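Local structure of Crov588 (Cafeteriavirus, 6NYR) at residues L121-I134 against P140-Q154. The protein is of unknown function but folds as a ring-shaped leucine-rich repeat solenoid built from FNIP repeats, a scaffold that in relatives often serves protein binding. Numbering follows the deposited sequence.
Sequences LTHLTFGEEFNQKI and PGGLTHLTFGEEFNQ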
ATOM      1  N   LEU A 121       0.237   1.916  35.164  1.00 62.28           N
ATOM      2  CA  LEU A 121       0.631   1.680  33.783  1.00 59.10           C
ATOM      3  C   LEU A 121       0.093   0.355  33.266  1.00 58.25           C
ATOM      4  O   LEU A 121       0.073  -0.652  33.978  1.00 59.62           O
ATOM      5  CB  LEU A 121       2.154   1.694  33.686  1.00 58.43           C
ATOM      6  CG  LEU A 121       2.808   1.969  32.336  1.00 61.04           C
ATOM      7  CD1 LEU A 121       2.730   3.444  32.016  1.00 64.26           C
ATOM      8  CD2 LEU A 121       4.251   1.490  32.369  1.00 60.48           C
ATOM      9  N   THR A 122      -0.328   0.360  32.003  1.00 57.53           N
ATOM     10  CA  THR A 122      -0.826  -0.839  31.347  1.00 56.42           C
ATOM     11  C   THR A 122       0.025  -1.288  30.166  1.00 56.27           C
ATOM     12  O   THR A 122       0.021  -2.476  29.837  1.00 55.12           O
ATOM     13  CB  THR A 122      -2.262  -0.621  30.843  1.00 58.27           C
ATOM     14  OG1 THR A 122      -2.339   0.620  30.129  1.00 61.26           O
ATOM     15  CG2 THR A 122      -3.246  -0.597  31.999  1.00 57.80           C
ATOM     16  N   HIS A 123       0.749  -0.373  29.524  1.00 57.37           N
ATOM     17  CA  HIS A 123       1.533  -0.673  28.334  1.00 56.03           C
ATOM     18  C   HIS A 123       2.950  -0.174  28.544  1.00 53.03           C
ATOM     19  O   HIS A 123       3.166   1.034  28.691  1.00 49.46           O
ATOM     20  CB  HIS A 123       0.909  -0.025  27.088  1.00 57.77           C
ATOM     21  CG  HIS A 123      -0.368  -0.670  26.644  1.00 58.88           C
ATOM     22  ND1 HIS A 123      -1.495  -0.725  27.437  1.00 60.63           N
ATOM     23  CD2 HIS A 123      -0.701  -1.277  25.479  1.00 59.04           C
ATOM     24  CE1 HIS A 123      -2.463  -1.343  26.785  1.00 59.61           C
ATOM     25  NE2 HIS A 123      -2.007  -1.688  25.593  1.00 59.26           N
ATOM     26  N   LEU A 124       3.906  -1.099  28.574  1.00 56.33           N
ATOM     27  CA  LEU A 124       5.315  -0.774  28.757  1.00 55.33           C
ATOM     28  C   LEU A 124       6.131  -1.355  27.612  1.00 53.31           C
ATOM     29  O   LEU A 124       5.980  -2.533  27.271  1.00 55.10           O
ATOM     30  CB  LEU A 124       5.836  -1.303  30.095  1.00 55.85           C
ATOM     31  CG  LEU A 124       7.337  -1.117  30.332  1.00 55.68           C
ATOM     32  CD1 LEU A 124       7.716   0.352  30.235  1.00 55.48           C
ATOM     33  CD2 LEU A 124       7.747  -1.693  31.683  1.00 52.82           C
ATOM     34  N   THR A 125       6.985  -0.527  27.021  1.00 52.54           N
ATOM     35  CA  THR A 125       7.914  -0.946  25.982  1.00 50.94           C
ATOM     36  C   THR A 125       9.302  -0.434  26.340  1.00 50.40           C
ATOM     37  O   THR A 125       9.484   0.769  26.554  1.00 51.35           O
ATOM     38  CB  THR A 125       7.489  -0.417  24.606  1.00 51.28           C
ATOM     39  OG1 THR A 125       6.240  -1.016  24.232  1.00 49.92           O
ATOM     40  CG2 THR A 125       8.546  -0.735  23.557  1.00 50.72           C
ATOM     41  N   PHE A 126      10.272  -1.344  26.409  1.00 48.94           N
ATOM     42  CA  PHE A 126      11.636  -0.962  26.743  1.00 46.96           C
ATOM     43  C   PHE A 126      12.385  -0.467  25.509  1.00 45.57           C
ATOM     44  O   PHE A 126      12.094  -0.859  24.374  1.00 44.60           O
ATOM     45  CB  PHE A 126      12.400  -2.137  27.362  1.00 46.37           C
ATOM     46  CG  PHE A 126      12.088  -2.371  28.816  1.00 45.08           C
ATOM     47  CD1 PHE A 126      12.679  -1.596  29.802  1.00 43.54           C
ATOM     48  CD2 PHE A 126      11.209  -3.371  29.195  1.00 45.93           C
ATOM     49  CE1 PHE A 126      12.394  -1.810  31.136  1.00 44.13           C
ATOM     50  CE2 PHE A 126      10.919  -3.589  30.528  1.00 46.42           C
ATOM     51  CZ  PHE A 126      11.512  -2.808  31.500  1.00 44.91           C
ATOM     52  N   GLY A 127      13.361   0.402  25.748  1.00 49.20           N
ATOM     53  CA  GLY A 127      14.193   0.922  24.683  1.00 50.03           C
ATOM     54  C   GLY A 127      15.181  -0.100  24.159  1.00 47.32           C
ATOM     55  O   GLY A 127      15.362  -1.189  24.706  1.00 47.10           O
ATOM     56  N   GLU A 128      15.842   0.280  23.063  1.00 49.15           N
ATOM     57  CA  GLU A 128      16.749  -0.635  22.380  1.00 51.03           C
ATOM     58  C   GLU A 128      17.819  -1.175  23.322  1.00 46.09           C
ATOM     59  O   GLU A 128      18.070  -2.382  23.371  1.00 42.39           O
ATOM     60  CB  GLU A 128      17.400   0.076  21.189  1.00 57.78           C
ATOM     61  CG  GLU A 128      18.178  -0.845  20.257  1.00 63.99           C
ATOM     62  CD  GLU A 128      18.887  -0.097  19.134  1.00 66.50           C
ATOM     63  OE1 GLU A 128      18.219   0.664  18.402  1.00 66.13           O
ATOM     64  OE2 GLU A 128      20.117  -0.276  18.989  1.00 67.48           O
ATOM     65  N   GLU A 129      18.460  -0.292  24.084  1.00 44.20           N
ATOM     66  CA  GLU A 129      19.662  -0.670  24.817  1.00 47.71           C
ATOM     67  C   GLU A 129      19.387  -1.225  26.207  1.00 45.29           C
ATOM     68  O   GLU A 129      20.321  -1.730  26.844  1.00 46.09           O
ATOM     69  CB  GLU A 129      20.612   0.530  24.927  1.00 49.81           C
ATOM     70  CG  GLU A 129      21.057   1.090  23.581  1.00 52.98           C
ATOM     71  CD  GLU A 129      21.786   0.058  22.733  1.00 55.79           C
ATOM     72  OE1 GLU A 129      22.612  -0.695  23.297  1.00 59.06           O
ATOM     73  OE2 GLU A 129      21.524  -0.010  21.514  1.00 53.79           O
ATOM     74  N   PHE A 130      18.145  -1.176  26.687  1.00 42.96           N
ATOM     75  CA  PHE A 130      17.869  -1.671  28.026  1.00 45.32           C
ATOM     76  C   PHE A 130      18.203  -3.153  28.125  1.00 44.79           C
ATOM     77  O   PHE A 130      17.743  -3.964  27.316  1.00 45.95           O
ATOM     78  CB  PHE A 130      16.409  -1.451  28.403  1.00 46.81           C
ATOM     79  CG  PHE A 130      16.048  -2.019  29.748  1.00 48.04           C
ATOM     80  CD1 PHE A 130      16.263  -1.285  30.900  1.00 46.91           C
ATOM     81  CD2 PHE A 130      15.504  -3.287  29.861  1.00 49.32           C
ATOM     82  CE1 PHE A 130      15.938  -1.800  32.140  1.00 46.93           C
ATOM     83  CE2 PHE A 130      15.177  -3.810  31.100  1.00 49.55           C
ATOM     84  CZ  PHE A 130      15.392  -3.065  32.242  1.00 47.68           C
ATOM     85  N   ASN A 131      18.982  -3.507  29.144  1.00 44.59           N
ATOM     86  CA  ASN A 131      19.379  -4.888  29.374  1.00 45.32           C
ATOM     87  C   ASN A 131      19.789  -5.050  30.834  1.00 43.36           C
ATOM     88  O   ASN A 131      20.925  -5.437  31.127  1.00 40.51           O
ATOM     89  CB  ASN A 131      20.527  -5.287  28.448  1.00 44.05           C
ATOM     90  CG  ASN A 131      20.854  -6.762  28.546  1.00 43.23           C
ATOM     91  OD1 ASN A 131      20.034  -7.559  29.002  1.00 41.86           O
ATOM     92  ND2 ASN A 131      22.058  -7.132  28.141  1.00 42.79           N
ATOM     93  N   GLN A 132      18.869  -4.736  31.745  1.00 44.29           N
ATOM     94  CA  GLN A 132      19.098  -4.829  33.178  1.00 48.55           C
ATOM     95  C   GLN A 132      18.093  -5.790  33.803  1.00 51.50           C
ATOM     96  O   GLN A 132      17.004  -6.025  33.268  1.00 51.63           O
ATOM     97  CB  GLN A 132      18.987  -3.455  33.852  1.00 46.51           C
ATOM     98  CG  GLN A 132      20.010  -2.451  33.370  1.00 46.88           C
ATOM     99  CD  GLN A 132      21.432  -2.909  33.620  1.00 49.30           C
ATOM    100  OE1 GLN A 132      21.735  -3.508  34.659  1.00 51.62           O
ATOM    101  NE2 GLN A 132      22.313  -2.642  32.665  1.00 48.66           N
ATOM    102  N   LYS A 133      18.463  -6.328  34.961  1.00 47.95           N
ATOM    103  CA  LYS A 133      17.646  -7.343  35.609  1.00 48.83           C
ATOM    104  C   LYS A 133      16.352  -6.742  36.143  1.00 44.85           C
ATOM    105  O   LYS A 133      16.279  -5.557  36.484  1.00 41.59           O
ATOM    106  CB  LYS A 133      18.435  -8.012  36.736  1.00 48.18           C
ATOM    107  CG  LYS A 133      19.786  -8.537  36.261  1.00 48.87           C
ATOM    108  CD  LYS A 133      20.528  -9.344  37.316  1.00 46.29           C
ATOM    109  CE  LYS A 133      21.702 -10.100  36.687  1.00 45.70           C
ATOM    110  NZ  LYS A 133      22.524  -9.243  35.774  1.00 45.39           N
ATOM    111  N   ILE A 134      15.313  -7.575  36.174  1.00 41.59           N
ATOM    112  CA  ILE A 134      13.997  -7.189  36.666  1.00 42.00           C
ATOM    113  C   ILE A 134      13.570  -8.217  37.704  1.00 46.48           C
ATOM    114  O   ILE A 134      13.457  -9.409  37.389  1.00 45.51           O
ATOM    115  CB  ILE A 134      12.956  -7.128  35.540  1.00 44.54           C
ATOM    116  CG1 ILE A 134      13.421  -6.218  34.411  1.00 43.44           C
ATOM    117  CG2 ILE A 134      11.611  -6.646  36.089  1.00 46.58           C
ATOM    118  CD1 ILE A 134      12.611  -6.380  33.141  1.00 41.20           C
ATOM    119  N   PRO A 140       4.589  -2.568  36.957  1.00 52.87           N
ATOM    120  CA  PRO A 140       3.276  -2.190  37.497  1.00 54.57           C
ATOM    121  C   PRO A 140       2.344  -3.390  37.586  1.00 55.48           C
ATOM    122  O   PRO A 140       2.315  -4.250  36.705  1.00 57.69           O
ATOM    123  CB  PRO A 140       2.769  -1.142  36.498  1.00 54.91           C
ATOM    124  CG  PRO A 140       4.021  -0.527  35.939  1.00 54.82           C
ATOM    125  CD  PRO A 140       5.061  -1.629  35.918  1.00 53.30           C
ATOM    126  N   GLY A 141       1.565  -3.433  38.669  1.00 55.13           N
ATOM    127  CA  GLY A 141       0.781  -4.610  38.993  1.00 55.86           C
ATOM    128  C   GLY A 141      -0.340  -4.912  38.027  1.00 53.68           C
ATOM    129  O   GLY A 141      -0.813  -6.052  37.984  1.00 53.36           O
ATOM    130  N   GLY A 142      -0.788  -3.920  37.269  1.00 52.71           N
ATOM    131  CA  GLY A 142      -1.841  -4.124  36.298  1.00 57.14           C
ATOM    132  C   GLY A 142      -1.370  -4.043  34.858  1.00 57.97           C
ATOM    133  O   GLY A 142      -2.161  -3.735  33.961  1.00 58.75           O
ATOM    134  N   LEU A 143      -0.084  -4.302  34.621  1.00 57.05           N
ATOM    135  CA  LEU A 143       0.444  -4.281  33.264  1.00 59.02           C
ATOM    136  C   LEU A 143      -0.246  -5.338  32.408  1.00 55.83           C
ATOM    137  O   LEU A 143      -0.449  -6.478  32.838  1.00 55.76           O
ATOM    138  CB  LEU A 143       1.946  -4.551  33.271  1.00 62.16           C
ATOM    139  CG  LEU A 143       2.957  -3.501  32.812  1.00 64.11           C
ATOM    140  CD1 LEU A 143       4.162  -4.256  32.176  1.00 60.86           C
ATOM    141  CD2 LEU A 143       2.423  -2.476  31.854  1.00 64.54           C
ATOM    142  N   THR A 144      -0.598  -4.956  31.183  1.00 54.89           N
ATOM    143  CA  THR A 144      -1.182  -5.873  30.211  1.00 56.50           C
ATOM    144  C   THR A 144      -0.277  -6.136  29.017  1.00 53.98           C
ATOM    145  O   THR A 144      -0.255  -7.255  28.502  1.00 49.78           O
ATOM    146  CB  THR A 144      -2.526  -5.331  29.702  1.00 57.31           C
ATOM    147  OG1 THR A 144      -2.338  -4.019  29.156  1.00 55.55           O
ATOM    148  CG2 THR A 144      -3.543  -5.276  30.828  1.00 58.64           C
ATOM    149  N   HIS A 145       0.465  -5.132  28.553  1.00 53.90           N
ATOM    150  CA  HIS A 145       1.302  -5.253  27.367  1.00 55.30           C
ATOM    151  C   HIS A 145       2.742  -4.930  27.740  1.00 53.83           C
ATOM    152  O   HIS A 145       3.026  -3.839  28.249  1.00 50.48           O
ATOM    153  CB  HIS A 145       0.802  -4.332  26.251  1.00 59.38           C
ATOM    154  CG  HIS A 145      -0.486  -4.782  25.629  1.00 60.37           C
ATOM    155  ND1 HIS A 145      -1.656  -4.909  26.347  1.00 60.02           N
ATOM    156  CD2 HIS A 145      -0.779  -5.165  24.363  1.00 59.04           C
ATOM    157  CE1 HIS A 145      -2.618  -5.333  25.546  1.00 60.29           C
ATOM    158  NE2 HIS A 145      -2.111  -5.498  24.337  1.00 60.53           N
ATOM    159  N   LEU A 146       3.644  -5.879  27.487  1.00 50.23           N
ATOM    160  CA  LEU A 146       5.062  -5.704  27.763  1.00 50.28           C
ATOM    161  C   LEU A 146       5.879  -6.110  26.545  1.00 45.32           C
ATOM    162  O   LEU A 146       5.746  -7.231  26.048  1.00 43.67           O
ATOM    163  CB  LEU A 146       5.500  -6.531  28.974  1.00 50.54           C
ATOM    164  CG  LEU A 146       6.996  -6.471  29.294  1.00 49.45           C
ATOM    165  CD1 LEU A 146       7.391  -5.058  29.702  1.00 49.96           C
ATOM    166  CD2 LEU A 146       7.357  -7.481  30.364  1.00 51.71           C
ATOM    167  N   THR A 147       6.728  -5.196  26.075  1.00 45.88           N
ATOM    168  CA  THR A 147       7.594  -5.428  24.925  1.00 45.87           C
ATOM    169  C   THR A 147       9.026  -5.097  25.319  1.00 47.20           C
ATOM    170  O   THR A 147       9.290  -4.008  25.837  1.00 49.77           O
ATOM    171  CB  THR A 147       7.165  -4.570  23.725  1.00 45.73           C
ATOM    172  OG1 THR A 147       5.810  -4.879  23.375  1.00 43.59           O
ATOM    173  CG2 THR A 147       8.071  -4.812  22.525  1.00 43.33           C
ATOM    174  N   PHE A 148       9.943  -6.033  25.086  1.00 45.13           N
ATOM    175  CA  PHE A 148      11.357  -5.791  25.335  1.00 44.31           C
ATOM    176  C   PHE A 148      12.036  -5.275  24.069  1.00 47.05           C
ATOM    177  O   PHE A 148      11.591  -5.539  22.948  1.00 49.73           O
ATOM    178  CB  PHE A 148      12.063  -7.064  25.819  1.00 43.44           C
ATOM    179  CG  PHE A 148      11.774  -7.413  27.252  1.00 45.40           C
ATOM    180  CD1 PHE A 148      12.406  -6.733  28.284  1.00 44.66           C
ATOM    181  CD2 PHE A 148      10.879  -8.423  27.572  1.00 48.48           C
ATOM    182  CE1 PHE A 148      12.146  -7.051  29.603  1.00 45.62           C
ATOM    183  CE2 PHE A 148      10.615  -8.742  28.894  1.00 49.17           C
ATOM    184  CZ  PHE A 148      11.251  -8.057  29.907  1.00 48.49           C
ATOM    185  N   GLY A 149      13.138  -4.548  24.267  1.00 47.39           N
ATOM    186  CA  GLY A 149      13.931  -4.026  23.175  1.00 47.30           C
ATOM    187  C   GLY A 149      14.966  -5.018  22.679  1.00 46.78           C
ATOM    188  O   GLY A 149      15.001  -6.183  23.076  1.00 46.10           O
ATOM    189  N   GLU A 150      15.848  -4.522  21.805  1.00 46.41           N
ATOM    190  CA  GLU A 150      16.771  -5.411  21.110  1.00 48.46           C
ATOM    191  C   GLU A 150      17.711  -6.120  22.075  1.00 41.64           C
ATOM    192  O   GLU A 150      17.963  -7.322  21.944  1.00 37.62           O
ATOM    193  CB  GLU A 150      17.606  -4.633  20.093  1.00 53.05           C
ATOM    194  CG  GLU A 150      16.912  -4.170  18.839  1.00 57.21           C
ATOM    195  CD  GLU A 150      17.900  -3.548  17.859  1.00 62.53           C
ATOM    196  OE1 GLU A 150      19.124  -3.631  18.114  1.00 61.81           O
ATOM    197  OE2 GLU A 150      17.458  -2.968  16.843  1.00 64.18           O
ATOM    198  N   GLU A 151      18.257  -5.385  23.039  1.00 41.80           N
ATOM    199  CA  GLU A 151      19.412  -5.848  23.792  1.00 45.12           C
ATOM    200  C   GLU A 151      19.048  -6.632  25.041  1.00 41.98           C
ATOM    201  O   GLU A 151      19.939  -7.235  25.650  1.00 41.41           O
ATOM    202  CB  GLU A 151      20.292  -4.654  24.185  1.00 48.39           C
ATOM    203  CG  GLU A 151      20.978  -3.974  23.013  1.00 47.17           C
ATOM    204  CD  GLU A 151      21.805  -4.935  22.187  1.00 49.31           C
ATOM    205  OE1 GLU A 151      22.408  -5.861  22.776  1.00 52.76           O
ATOM    206  OE2 GLU A 151      21.848  -4.772  20.949  1.00 50.31           O
ATOM    207  N   PHE A 152      17.780  -6.647  25.435  1.00 38.73           N
ATOM    208  CA  PHE A 152      17.417  -7.291  26.683  1.00 39.06           C
ATOM    209  C   PHE A 152      17.708  -8.784  26.623  1.00 43.01           C
ATOM    210  O   PHE A 152      17.199  -9.492  25.744  1.00 44.18           O
ATOM    211  CB  PHE A 152      15.948  -7.072  27.001  1.00 42.32           C
ATOM    212  CG  PHE A 152      15.525  -7.702  28.291  1.00 44.88           C
ATOM    213  CD1 PHE A 152      15.859  -7.107  29.498  1.00 46.95           C
ATOM    214  CD2 PHE A 152      14.816  -8.889  28.306  1.00 44.60           C
ATOM    215  CE1 PHE A 152      15.481  -7.677  30.692  1.00 46.52           C
ATOM    216  CE2 PHE A 152      14.432  -9.466  29.504  1.00 46.73           C
ATOM    217  CZ  PHE A 152      14.770  -8.857  30.698  1.00 46.63           C
ATOM    218  N   ASN A 153      18.515  -9.263  27.561  1.00 45.83           N
ATOM    219  CA  ASN A 153      18.787 -10.685  27.685  1.00 45.03           C
ATOM    220  C   ASN A 153      19.085 -11.002  29.150  1.00 43.21           C
ATOM    221  O   ASN A 153      20.184 -11.410  29.521  1.00 41.48           O
ATOM    222  CB  ASN A 153      19.935 -11.107  26.770  1.00 44.85           C
ATOM    223  CG  ASN A 153      20.101 -12.609  26.720  1.00 46.45           C
ATOM    224  OD1 ASN A 153      19.196 -13.355  27.103  1.00 43.69           O
ATOM    225  ND2 ASN A 153      21.258 -13.064  26.264  1.00 49.47           N
ATOM    226  N   GLN A 154      18.090 -10.811  30.016  1.00 44.26           N
ATOM    227  CA  GLN A 154      18.212 -11.120  31.433  1.00 47.95           C
ATOM    228  C   GLN A 154      17.162 -12.152  31.819  1.00 47.11           C
ATOM    229  O   GLN A 154      16.103 -12.251  31.190  1.00 46.23           O
ATOM    230  CB  GLN A 154      18.050  -9.864  32.302  1.00 46.03           C
ATOM    231  CG  GLN A 154      19.115  -8.806  32.064  1.00 45.98           C
ATOM    232  CD  GLN A 154      20.515  -9.320  32.333  1.00 45.95           C
ATOM    233  OE1 GLN A 154      20.738 -10.105  33.256  1.00 48.77           O
ATOM    234  NE2 GLN A 154      21.463  -8.895  31.514  1.00 45.11           N
TER
HETATM  235  O   HOH W   1       3.490  -3.044  24.986  1.00 43.71           O
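Leu124 and Leu146 lie side by side on neighbouring turns of a leucine-rich repeat solenoid, the fold of the FNIP repeats. Strands 123-125 and 145-147 run parallel, their axes 4.8 Å apart. From His123 to Phe126 each residue lies beside its equivalent one repeat on. The leucines point into the interior. CD1 of Leu146 fills the dip between CD2 of Leu124 and CE2 of Phe126, 3.9 Å from each. The Phe126 and Phe148 rings are nearly parallel but barely overlap. CD1 of Ile134 abuts the Phe148 rim, 3.6 Å from CE1 and in the ring plane. The Phe152 ring packs over one face of Phe148, and its CD1 touches CE2 of Phe130.

His123, Thr125, His145 and Thr147 line the other side of the strands. The His123 and His145 rings form an offset stack, centroids 4.2 Å apart. ND1 of each histidine bonds in its ring plane to the preceding threonine's hydroxyl, which helps fix the ring rotation. Thr122 OG1 also bonds to Leu100 O. His167 continues the stack from His145. Thr122 O is gripped three times, by N of His145 and by N and OG1 of Thr144.

Beyond the strands, CA of Gly149 sits against Gly127 O in a CA-H...O contact. The Glu128 and Glu150 carboxylates stack with like charges close, which would probably raise their proton affinity. Asn131 CG is anti to the backbone N (chi1 -173°), which carries its amide across to the next turn. There Asn131 OD1 accepts hydrogen bonds from Asn153 N (2.7 Å) and Gln154 NE2 (3.2 Å), from opposite faces of the amide plane.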